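Local coordinates for protein beta-glucosidase (Saccharopolyspora erythraea D, PDB 5M6G) that probably hydrolyses terminal, non-reducing beta-D-glucosyl residues with release of beta-D-glucose, as a two-domain, family 3 glycoside hydrolase, at residues Ala103-Tyr108 with Ala388-Leu393; Val68-Lys73 with Ser343-Phe348; Leu431-Lys436 with Ala493-Val498. All blocks are in the same frame, centred on the assembly; numbering follows the deposited sequence.

Overall arrangement
Contact 2 lies in the N-terminal, TIM-barrel-related region, contact 1 joins a helix of that region, 101-116, to the loop between helices 363-379 and 399-412, and contact 3 belongs to the C-terminal domain. Along the chain contacts 1 and 2 cross: 68-73, 103-108, 343-348, then 388-393, so both tie an early element to one some 270 to 280 residues later. Their centres are about 23 Å apart, and they touch where Met107 SD lies 3.3 Å from Arg72 NE. Contact 3 follows in series. It joins two strands of the mixed sheet, its centre about 40 Å from that of contact 1 and about 48 Å from that of contact 2, across the chain's centre from the latter.

Contact 1 (Ala103-Tyr108 with Ala388-Leu393); sequences AWADMY and AQRDLL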
loop_
_atom_site.group_PDB
_atom_site.type_symbol
_atom_site.label_atom_id
_atom_site.label_comp_id
_atom_site.label_asym_id
_atom_site.label_seq_id
_atom_site.Cartn_x
_atom_site.Cartn_y
_atom_site.Cartn_z
ATOM N N ALA A 103 13.155 4.968 17.752
ATOM C CA ALA A 103 12.362 4.125 18.639
ATOM C C ALA A 103 11.839 2.879 17.926
ATOM O O ALA A 103 11.699 1.819 18.558
ATOM C CB ALA A 103 11.209 4.926 19.235
ATOM N N TRP A 104 11.534 2.979 16.628
ATOM C CA TRP A 104 11.197 1.772 15.871
ATOM C C TRP A 104 12.385 0.822 15.810
ATOM O O TRP A 104 12.229 -0.393 15.981
ATOM C CB TRP A 104 10.750 2.123 14.452
ATOM C CG TRP A 104 9.348 2.605 14.320
ATOM C CD1 TRP A 104 8.889 3.872 14.545
ATOM C CD2 TRP A 104 8.214 1.832 13.904
ATOM N NE1 TRP A 104 7.534 3.934 14.305
ATOM C CE2 TRP A 104 7.097 2.694 13.911
ATOM C CE3 TRP A 104 8.033 0.488 13.538
ATOM C CZ2 TRP A 104 5.821 2.264 13.555
ATOM C CZ3 TRP A 104 6.755 0.058 13.187
ATOM C CH2 TRP A 104 5.668 0.944 13.202
ATOM N N ALA A 105 13.583 1.353 15.549
ATOM C CA ALA A 105 14.759 0.488 15.510
ATOM C C ALA A 105 15.003 -0.168 16.865
ATOM O O ALA A 105 15.342 -1.358 16.935
ATOM C CB ALA A 105 15.989 1.274 15.064
ATOM N N ASP A 106 14.827 0.590 17.954
ATOM C CA ASP A 106 14.960 0.021 19.292
ATOM C C ASP A 106 13.947 -1.095 19.515
ATOM O O ASP A 106 14.284 -2.161 20.044
ATOM C CB ASP A 106 14.783 1.109 20.351
ATOM C CG ASP A 106 15.924 2.088 20.372
ATOM O OD1 ASP A 106 16.977 1.799 19.758
ATOM O OD2 ASP A 106 15.762 3.153 21.008
ATOM N N MET A 107 12.691 -0.856 19.132
ATOM C CA MET A 107 11.661 -1.872 19.306
ATOM C C MET A 107 12.020 -3.141 18.544
ATOM O O MET A 107 11.941 -4.250 19.086
ATOM C CB MET A 107 10.311 -1.335 18.831
ATOM C CG MET A 107 9.156 -2.336 18.985
ATOM S SD MET A 107 7.654 -1.662 18.255
ATOM C CE MET A 107 8.044 -1.768 16.512
ATOM N N TYR A 108 12.425 -2.986 17.281
ATOM C CA TYR A 108 12.821 -4.131 16.470
ATOM C C TYR A 108 13.954 -4.914 17.131
ATOM O O TYR A 108 13.872 -6.137 17.279
ATOM C CB TYR A 108 13.233 -3.664 15.075
ATOM C CG TYR A 108 13.703 -4.808 14.212
ATOM C CD1 TYR A 108 12.808 -5.513 13.413
ATOM C CD2 TYR A 108 15.034 -5.219 14.237
ATOM C CE1 TYR A 108 13.239 -6.585 12.637
ATOM C CE2 TYR A 108 15.464 -6.280 13.486
ATOM C CZ TYR A 108 14.568 -6.958 12.682
ATOM O OH TYR A 108 15.011 -8.012 11.928
ATOM N N ALA A 388 18.851 -3.825 13.484
ATOM C CA ALA A 388 18.568 -2.668 12.654
ATOM C C ALA A 388 19.860 -2.035 12.158
ATOM O O ALA A 388 20.851 -1.945 12.884
ATOM C CB ALA A 388 17.740 -1.650 13.440
ATOM N N GLN A 389 19.835 -1.591 10.903
ATOM C CA GLN A 389 20.976 -0.945 10.254
ATOM C C GLN A 389 20.904 0.549 10.542
ATOM O O GLN A 389 20.393 1.342 9.752
ATOM C CB GLN A 389 20.933 -1.200 8.757
ATOM C CG GLN A 389 21.366 -2.571 8.339
ATOM C CD GLN A 389 20.568 -3.009 7.142
ATOM O OE1 GLN A 389 19.618 -3.792 7.240
ATOM N NE2 GLN A 389 20.876 -2.413 6.019
ATOM N N ARG A 390 21.427 0.943 11.699
ATOM C CA ARG A 390 21.205 2.328 12.095
ATOM C C ARG A 390 21.993 3.329 11.260
ATOM O O ARG A 390 21.680 4.522 11.313
ATOM C CB ARG A 390 21.513 2.484 13.574
ATOM C CG ARG A 390 20.497 1.726 14.382
ATOM C CD ARG A 390 20.856 1.667 15.816
ATOM N NE ARG A 390 19.994 0.726 16.514
ATOM C CZ ARG A 390 19.006 1.090 17.317
ATOM N NH1 ARG A 390 18.753 2.381 17.518
ATOM N NH2 ARG A 390 18.283 0.166 17.924
ATOM N N ASP A 391 22.982 2.884 10.478
ATOM C CA ASP A 391 23.633 3.784 9.531
ATOM C C ASP A 391 22.646 4.390 8.543
ATOM O O ASP A 391 22.963 5.408 7.919
ATOM C CB ASP A 391 24.717 3.057 8.738
ATOM C CG ASP A 391 25.933 2.729 9.570
ATOM O OD1 ASP A 391 26.120 3.361 10.635
ATOM O OD2 ASP A 391 26.709 1.842 9.144
ATOM N N LEU A 392 21.474 3.779 8.370
ATOM C CA LEU A 392 20.486 4.247 7.406
ATOM C C LEU A 392 19.455 5.197 8.005
ATOM O O LEU A 392 18.650 5.762 7.255
ATOM C CB LEU A 392 19.765 3.047 6.778
ATOM C CG LEU A 392 20.609 2.144 5.874
ATOM C CD1 LEU A 392 19.784 0.954 5.388
ATOM C CD2 LEU A 392 21.171 2.925 4.690
ATOM N N LEU A 393 19.448 5.373 9.328
ATOM C CA LEU A 393 18.502 6.299 9.943
ATOM C C LEU A 393 18.576 7.713 9.372
ATOM O O LEU A 393 17.515 8.357 9.267
ATOM C CB LEU A 393 18.705 6.313 11.465
ATOM C CG LEU A 393 18.169 5.089 12.217
ATOM C CD1 LEU A 393 18.696 5.032 13.651
ATOM C CD2 LEU A 393 16.639 5.060 12.188
#
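A single carboxylate oxygen takes both terminal nitrogens of an arginine here: Arg390 meets Asp106 end-on, NH1 and NH2 both converging on OD1. Asp106 OD1 offers its anti lone pair to Arg390 NH2 at 2.8 Å, while Arg390 NH1, at 2.9 Å from the same OD1, comes in on the syn side, 30° out of the carboxylate plane. Sharing one acceptor bends both bonds; the N-H...O angle from NH2 is 143°. The oxygen sits close to the guanidinium plane, and the two side chains cross at about a right angle. With the arginine chain extended from CG to NE, its head reaches the helix from the 3-10 segment.

Ala105 supplies the surface under this bridge. Its CB packs against one face of the guanidinium, offset toward the rim and 3.8 Å from Arg390 CZ, and the same methyl touches Ala388 CB, also at 3.8 Å. One turn further on, Tyr108 has CG anti to the backbone N (chi1 178°), which carries its ring to Ala388, the first residue of 388-393, with CD2 4.1 Å from Ala388 N. The phenol OH hydrogen-bonds to Asp175, a ligand of a bound magnesium ion. Arg390 NH2 has a second anionic partner in Asp109, whose other oxygen accepts from Ala388 N. Cut back to an alanine, Arg390 would probably leave Asp106 and Asp109 without the positive charge they share and take away one of the groups packed on the Ala105 methyl.

The contact thus pins the loop between helices 363-379 and 399-412 to helix 101-116. From helix 101-116, Trp104 and Met107 reach strand 87-90; from the loop, Gln389 and Leu392 touch helix 155-170.

Contact 2 (Val68-Lys73 with Ser343-Phe348); sequences VQVERK and SRHEKF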
loop_
_atom_site.group_PDB
_atom_site.type_symbol
_atom_site.label_atom_id
_atom_site.label_comp_id
_atom_site.label_asym_id
_atom_site.label_seq_id
_atom_site.Cartn_x
_atom_site.Cartn_y
_atom_site.Cartn_z
ATOM N N VAL A 68 3.735 -18.639 12.672
ATOM C CA VAL A 68 2.945 -17.608 13.338
ATOM C C VAL A 68 3.570 -16.238 13.079
ATOM O O VAL A 68 4.787 -16.055 13.238
ATOM C CB VAL A 68 2.850 -17.889 14.848
ATOM C CG1 VAL A 68 2.188 -16.712 15.565
ATOM C CG2 VAL A 68 2.089 -19.205 15.111
ATOM N N GLN A 69 2.744 -15.275 12.670
ATOM C CA GLN A 69 3.114 -13.862 12.692
ATOM C C GLN A 69 2.106 -13.155 13.586
ATOM O O GLN A 69 0.918 -13.076 13.245
ATOM C CB GLN A 69 3.139 -13.251 11.292
ATOM C CG GLN A 69 3.560 -11.772 11.288
ATOM C CD GLN A 69 3.448 -11.173 9.910
ATOM O OE1 GLN A 69 2.353 -10.984 9.404
ATOM N NE2 GLN A 69 4.585 -10.915 9.278
ATOM N N VAL A 70 2.571 -12.662 14.734
ATOM C CA VAL A 70 1.693 -12.092 15.748
ATOM C C VAL A 70 1.887 -10.583 15.795
ATOM O O VAL A 70 3.009 -10.079 15.647
ATOM C CB VAL A 70 1.918 -12.745 17.134
ATOM C CG1 VAL A 70 3.317 -12.441 17.725
ATOM C CG2 VAL A 70 0.813 -12.337 18.091
ATOM N N GLU A 71 0.783 -9.863 15.993
ATOM C CA GLU A 71 0.836 -8.412 16.087
ATOM C C GLU A 71 1.457 -8.008 17.422
ATOM O O GLU A 71 1.163 -8.601 18.462
ATOM C CB GLU A 71 -0.574 -7.833 15.936
ATOM C CG GLU A 71 -0.643 -6.460 15.276
ATOM C CD GLU A 71 -0.230 -5.333 16.205
ATOM O OE1 GLU A 71 -0.552 -5.401 17.408
ATOM O OE2 GLU A 71 0.416 -4.378 15.726
ATOM N N ARG A 72 2.319 -6.989 17.382
ATOM C CA ARG A 72 3.194 -6.696 18.519
ATOM C C ARG A 72 2.419 -6.406 19.803
ATOM O O ARG A 72 2.924 -6.680 20.895
ATOM C CB ARG A 72 4.104 -5.517 18.184
ATOM C CG ARG A 72 3.310 -4.291 17.727
ATOM C CD ARG A 72 4.170 -3.026 17.672
ATOM N NE ARG A 72 4.521 -2.518 18.998
ATOM C CZ ARG A 72 3.750 -1.696 19.702
ATOM N NH1 ARG A 72 2.587 -1.304 19.210
ATOM N NH2 ARG A 72 4.143 -1.267 20.897
ATOM N N LYS A 73 1.207 -5.843 19.708
ATOM C CA LYS A 73 0.454 -5.558 20.929
ATOM C C LYS A 73 0.076 -6.828 21.686
ATOM O O LYS A 73 -0.185 -6.762 22.894
ATOM C CB LYS A 73 -0.807 -4.754 20.608
ATOM C CG LYS A 73 -0.535 -3.309 20.196
ATOM C CD LYS A 73 -1.829 -2.491 20.093
ATOM C CE LYS A 73 -2.751 -3.040 19.009
ATOM N NZ LYS A 73 -2.189 -2.822 17.640
ATOM N N SER A 343 -3.741 -11.793 17.832
ATOM C CA SER A 343 -3.559 -12.386 19.147
ATOM C C SER A 343 -3.824 -13.876 19.011
ATOM O O SER A 343 -4.024 -14.367 17.892
ATOM C CB SER A 343 -4.509 -11.773 20.173
ATOM O OG SER A 343 -5.858 -12.030 19.793
ATOM N N ARG A 344 -3.835 -14.594 20.136
ATOM C CA ARG A 344 -4.191 -16.016 20.186
ATOM C C ARG A 344 -3.136 -16.917 19.535
ATOM O O ARG A 344 -3.461 -17.994 19.032
ATOM C CB ARG A 344 -5.569 -16.268 19.552
ATOM C CG ARG A 344 -6.744 -15.732 20.355
ATOM C CD ARG A 344 -7.860 -15.287 19.422
ATOM N NE ARG A 344 -7.394 -14.221 18.529
ATOM C CZ ARG A 344 -7.779 -14.094 17.263
ATOM N NH1 ARG A 344 -7.300 -13.109 16.514
ATOM N NH2 ARG A 344 -8.637 -14.964 16.746
ATOM N N HIS A 345 -1.866 -16.504 19.562
ATOM C CA HIS A 345 -0.799 -17.304 18.961
ATOM C C HIS A 345 -0.681 -18.678 19.618
ATOM O O HIS A 345 -0.460 -19.686 18.934
ATOM C CB HIS A 345 0.528 -16.554 19.059
ATOM C CG HIS A 345 0.756 -15.912 20.391
ATOM N ND1 HIS A 345 0.104 -14.762 20.782
ATOM C CD2 HIS A 345 1.556 -16.261 21.426
ATOM C CE1 HIS A 345 0.490 -14.431 22.001
ATOM N NE2 HIS A 345 1.377 -15.319 22.412
ATOM N N GLU A 346 -0.817 -18.741 20.940
ATOM C CA GLU A 346 -0.729 -20.032 21.610
ATOM C C GLU A 346 -1.876 -20.938 21.197
ATOM O O GLU A 346 -1.686 -22.149 21.024
ATOM C CB GLU A 346 -0.709 -19.841 23.124
ATOM C CG GLU A 346 -0.515 -21.135 23.903
ATOM C CD GLU A 346 -0.263 -20.874 25.377
ATOM O OE1 GLU A 346 -0.221 -19.690 25.761
ATOM O OE2 GLU A 346 -0.097 -21.846 26.143
ATOM N N LYS A 347 -3.072 -20.373 21.023
ATOM C CA LYS A 347 -4.191 -21.196 20.583
ATOM C C LYS A 347 -3.985 -21.678 19.158
ATOM O O LYS A 347 -4.297 -22.830 18.843
ATOM C CB LYS A 347 -5.509 -20.436 20.701
ATOM C CG LYS A 347 -6.707 -21.278 20.259
ATOM C CD LYS A 347 -8.011 -20.588 20.572
ATOM C CE LYS A 347 -8.184 -19.354 19.705
ATOM N NZ LYS A 347 -9.548 -18.791 19.849
ATOM N N PHE A 348 -3.452 -20.820 18.280
ATOM C CA PHE A 348 -3.169 -21.269 16.919
ATOM C C PHE A 348 -2.196 -22.445 16.930
ATOM O O PHE A 348 -2.420 -23.462 16.256
ATOM C CB PHE A 348 -2.609 -20.122 16.070
ATOM C CG PHE A 348 -2.296 -20.528 14.652
ATOM C CD1 PHE A 348 -3.289 -20.527 13.686
ATOM C CD2 PHE A 348 -1.024 -20.945 14.295
ATOM C CE1 PHE A 348 -3.018 -20.915 12.398
ATOM C CE2 PHE A 348 -0.746 -21.332 13.008
ATOM C CZ PHE A 348 -1.752 -21.319 12.050
#
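Strand 68-71 of the parallel sheet of the TIM-barrel-related N-terminal domain meets the first turn of helix 345-357 through two valines, one histidine and one phenylalanine. Val68 works with both of its branches. Its CG1 reaches His345 CB at 3.9 Å, and its CG2 lies 3.7 Å from Phe348 CD2, meeting the ring obliquely, the two side chains running antiparallel alongside one another. Phe348 is brought there by a first torsion with CG anti to the backbone N (chi1 180°), which brings the ring to Val68. Two residues further on, Val70 puts CG2 3.7 Å from His345 ND1, again at a slant to the ring. The imidazole owes this placement to chi1 of 44°, which sets CG between the backbone N and the carbonyl carbon.

The neighbouring strand 339-341 leads into 343-348: it pairs in parallel with 68-71, with Gln69 and Glu71 bonded to its backbone, and the chain then turns through Ser343 and Arg344 into the helix, a beta-alpha step with the strand in the sheet and the helix packed on its neighbour 68-71. Arg344 stands at the N-cap position, and its NE donates to Ser343 OG at 3.0 Å, close to the guanidinium plane. The rest of that guanidinium forms salt bridges with Asp312, Asp315 and Asp322, the last two ligands of a bound magnesium ion. At the strand's last residue, Glu71 OE1 takes Lys73 N (2.9 Å) and Lys73 NZ (3.1 Å) from opposite faces of its carboxylate plane.

Contact 3 (Leu431-Lys436 with Ala493-Val498); sequences LFVAGK and AAIAVV
Four backbone hydrogen bonds zip 431-434 to 493-498, alternating in direction as parallel strands require. Phe432 uses both its backbone groups on this side: its N donates to Ala493 O (3.0 Å, N-H...O 170°), and its O accepts from Ile495 N at 2.8 Å. Ala434 repeats the pattern, its N bonded to Ile495 O at 2.8 Å and its O receiving Val497 N at 2.9 Å. The donors come in differently: Ala434 N approaches Ile495 O nearly in line with the carbonyl bond, whereas Val497 N is tilted 24° from the carbonyl plane of Ala434. CA-H...O contacts supplement these bonds; the shortest brings Gly435 CA to Val497 O at 3.1 Å.

Leu431 and Val433 turn their backbone groups the other way, to strand 478-480 and the residues beside it. Strand 431-434 therefore lies inside the mixed sheet of the C-terminal domain, between 478-480 and 493-499. Of the sheet's two faces, one carries Val433 and Ile495, packed against helix 465-472; the other carries Phe432, Ala434, Ala494 and Ala496, with helix 518-528 against Ala434 and Ala494. The ring of Phe432 leads away from 493-498 and meets Tyr491 edge-to-face, while its CB stays 4.1 Å from Ala494 CB.

At the strand's end, Gly435 has phi 113°, and a CB there would clash with Val497 O. The buried pairing gives way to charge at Lys436: its NZ is held by Gly499 O and by salt bridges to Asp517, just before helix 518-528, and Asp520 in its first turn.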
loop_
_atom_site.group_PDB
_atom_site.type_symbol
_atom_site.label_atom_id
_atom_site.label_comp_id
_atom_site.label_asym_id
_atom_site.label_seq_id
_atom_site.Cartn_x
_atom_site.Cartn_y
_atom_site.Cartn_z
ATOM N N LEU A 431 -3.770 35.715 -5.410
ATOM C CA LEU A 431 -4.382 34.415 -5.643
ATOM C C LEU A 431 -5.273 34.059 -4.464
ATOM O O LEU A 431 -5.003 34.448 -3.323
ATOM C CB LEU A 431 -3.328 33.317 -5.840
ATOM C CG LEU A 431 -2.574 33.382 -7.163
ATOM C CD1 LEU A 431 -1.414 32.405 -7.150
ATOM C CD2 LEU A 431 -3.520 33.070 -8.322
ATOM N N PHE A 432 -6.350 33.336 -4.741
ATOM C CA PHE A 432 -7.191 32.803 -3.680
ATOM C C PHE A 432 -7.105 31.283 -3.658
ATOM O O PHE A 432 -7.146 30.634 -4.709
ATOM C CB PHE A 432 -8.657 33.225 -3.828
ATOM C CG PHE A 432 -9.412 33.180 -2.530
ATOM C CD1 PHE A 432 -9.937 31.981 -2.049
ATOM C CD2 PHE A 432 -9.539 34.325 -1.752
ATOM C CE1 PHE A 432 -10.610 31.940 -0.837
ATOM C CE2 PHE A 432 -10.212 34.289 -0.544
ATOM C CZ PHE A 432 -10.746 33.093 -0.082
ATOM N N VAL A 433 -6.988 30.719 -2.459
ATOM C CA VAL A 433 -6.976 29.273 -2.280
ATOM C C VAL A 433 -8.050 28.900 -1.268
ATOM O O VAL A 433 -8.218 29.575 -0.246
ATOM C CB VAL A 433 -5.586 28.757 -1.847
ATOM C CG1 VAL A 433 -5.596 27.214 -1.688
ATOM C CG2 VAL A 433 -4.543 29.179 -2.875
ATOM N N ALA A 434 -8.788 27.827 -1.567
ATOM C CA ALA A 434 -9.842 27.324 -0.703
ATOM C C ALA A 434 -9.870 25.807 -0.804
ATOM O O ALA A 434 -9.175 25.207 -1.626
ATOM C CB ALA A 434 -11.210 27.901 -1.081
ATOM N N GLY A 435 -10.694 25.197 0.029
ATOM C CA GLY A 435 -10.896 23.754 -0.016
ATOM C C GLY A 435 -10.371 23.055 1.229
ATOM O O GLY A 435 -9.321 23.418 1.776
ATOM N N LYS A 436 -11.097 22.021 1.675
ATOM C CA LYS A 436 -10.674 21.290 2.872
ATOM C C LYS A 436 -9.408 20.471 2.653
ATOM O O LYS A 436 -8.814 20.003 3.630
ATOM C CB LYS A 436 -11.802 20.381 3.368
ATOM C CG LYS A 436 -12.083 19.169 2.486
ATOM C CD LYS A 436 -13.023 18.178 3.197
ATOM C CE LYS A 436 -13.380 16.986 2.313
ATOM N NZ LYS A 436 -14.330 17.299 1.191
ATOM N N ALA A 493 -7.028 34.477 -9.822
ATOM C CA ALA A 493 -7.497 33.104 -9.979
ATOM C C ALA A 493 -7.828 32.562 -8.602
ATOM O O ALA A 493 -7.311 33.043 -7.592
ATOM C CB ALA A 493 -6.460 32.211 -10.666
ATOM N N ALA A 494 -8.701 31.558 -8.571
ATOM C CA ALA A 494 -9.057 30.888 -7.329
ATOM C C ALA A 494 -8.844 29.392 -7.500
ATOM O O ALA A 494 -9.258 28.818 -8.512
ATOM C CB ALA A 494 -10.510 31.178 -6.925
ATOM N N ILE A 495 -8.214 28.769 -6.504
ATOM C CA ILE A 495 -7.874 27.348 -6.528
ATOM C C ILE A 495 -8.651 26.664 -5.415
ATOM O O ILE A 495 -8.506 27.020 -4.241
ATOM C CB ILE A 495 -6.361 27.119 -6.354
ATOM C CG1 ILE A 495 -5.587 27.895 -7.418
ATOM C CG2 ILE A 495 -6.024 25.615 -6.413
ATOM C CD1 ILE A 495 -4.138 28.120 -7.049
ATOM N N ALA A 496 -9.457 25.668 -5.775
ATOM C CA ALA A 496 -10.279 24.937 -4.819
ATOM C C ALA A 496 -9.752 23.510 -4.740
ATOM O O ALA A 496 -9.923 22.729 -5.679
ATOM C CB ALA A 496 -11.751 24.959 -5.229
ATOM N N VAL A 497 -9.116 23.170 -3.626
ATOM C CA VAL A 497 -8.547 21.841 -3.429
ATOM C C VAL A 497 -9.558 21.063 -2.600
ATOM O O VAL A 497 -9.656 21.250 -1.387
ATOM C CB VAL A 497 -7.172 21.902 -2.760
ATOM C CG1 VAL A 497 -6.488 20.539 -2.853
ATOM C CG2 VAL A 497 -6.317 22.968 -3.424
ATOM N N VAL A 498 -10.303 20.174 -3.264
ATOM C CA VAL A 498 -11.435 19.479 -2.667
ATOM C C VAL A 498 -11.176 17.972 -2.685
ATOM O O VAL A 498 -10.066 17.528 -3.004
ATOM C CB VAL A 498 -12.734 19.836 -3.420
ATOM C CG1 VAL A 498 -13.010 21.358 -3.361
ATOM C CG2 VAL A 498 -12.645 19.380 -4.863
#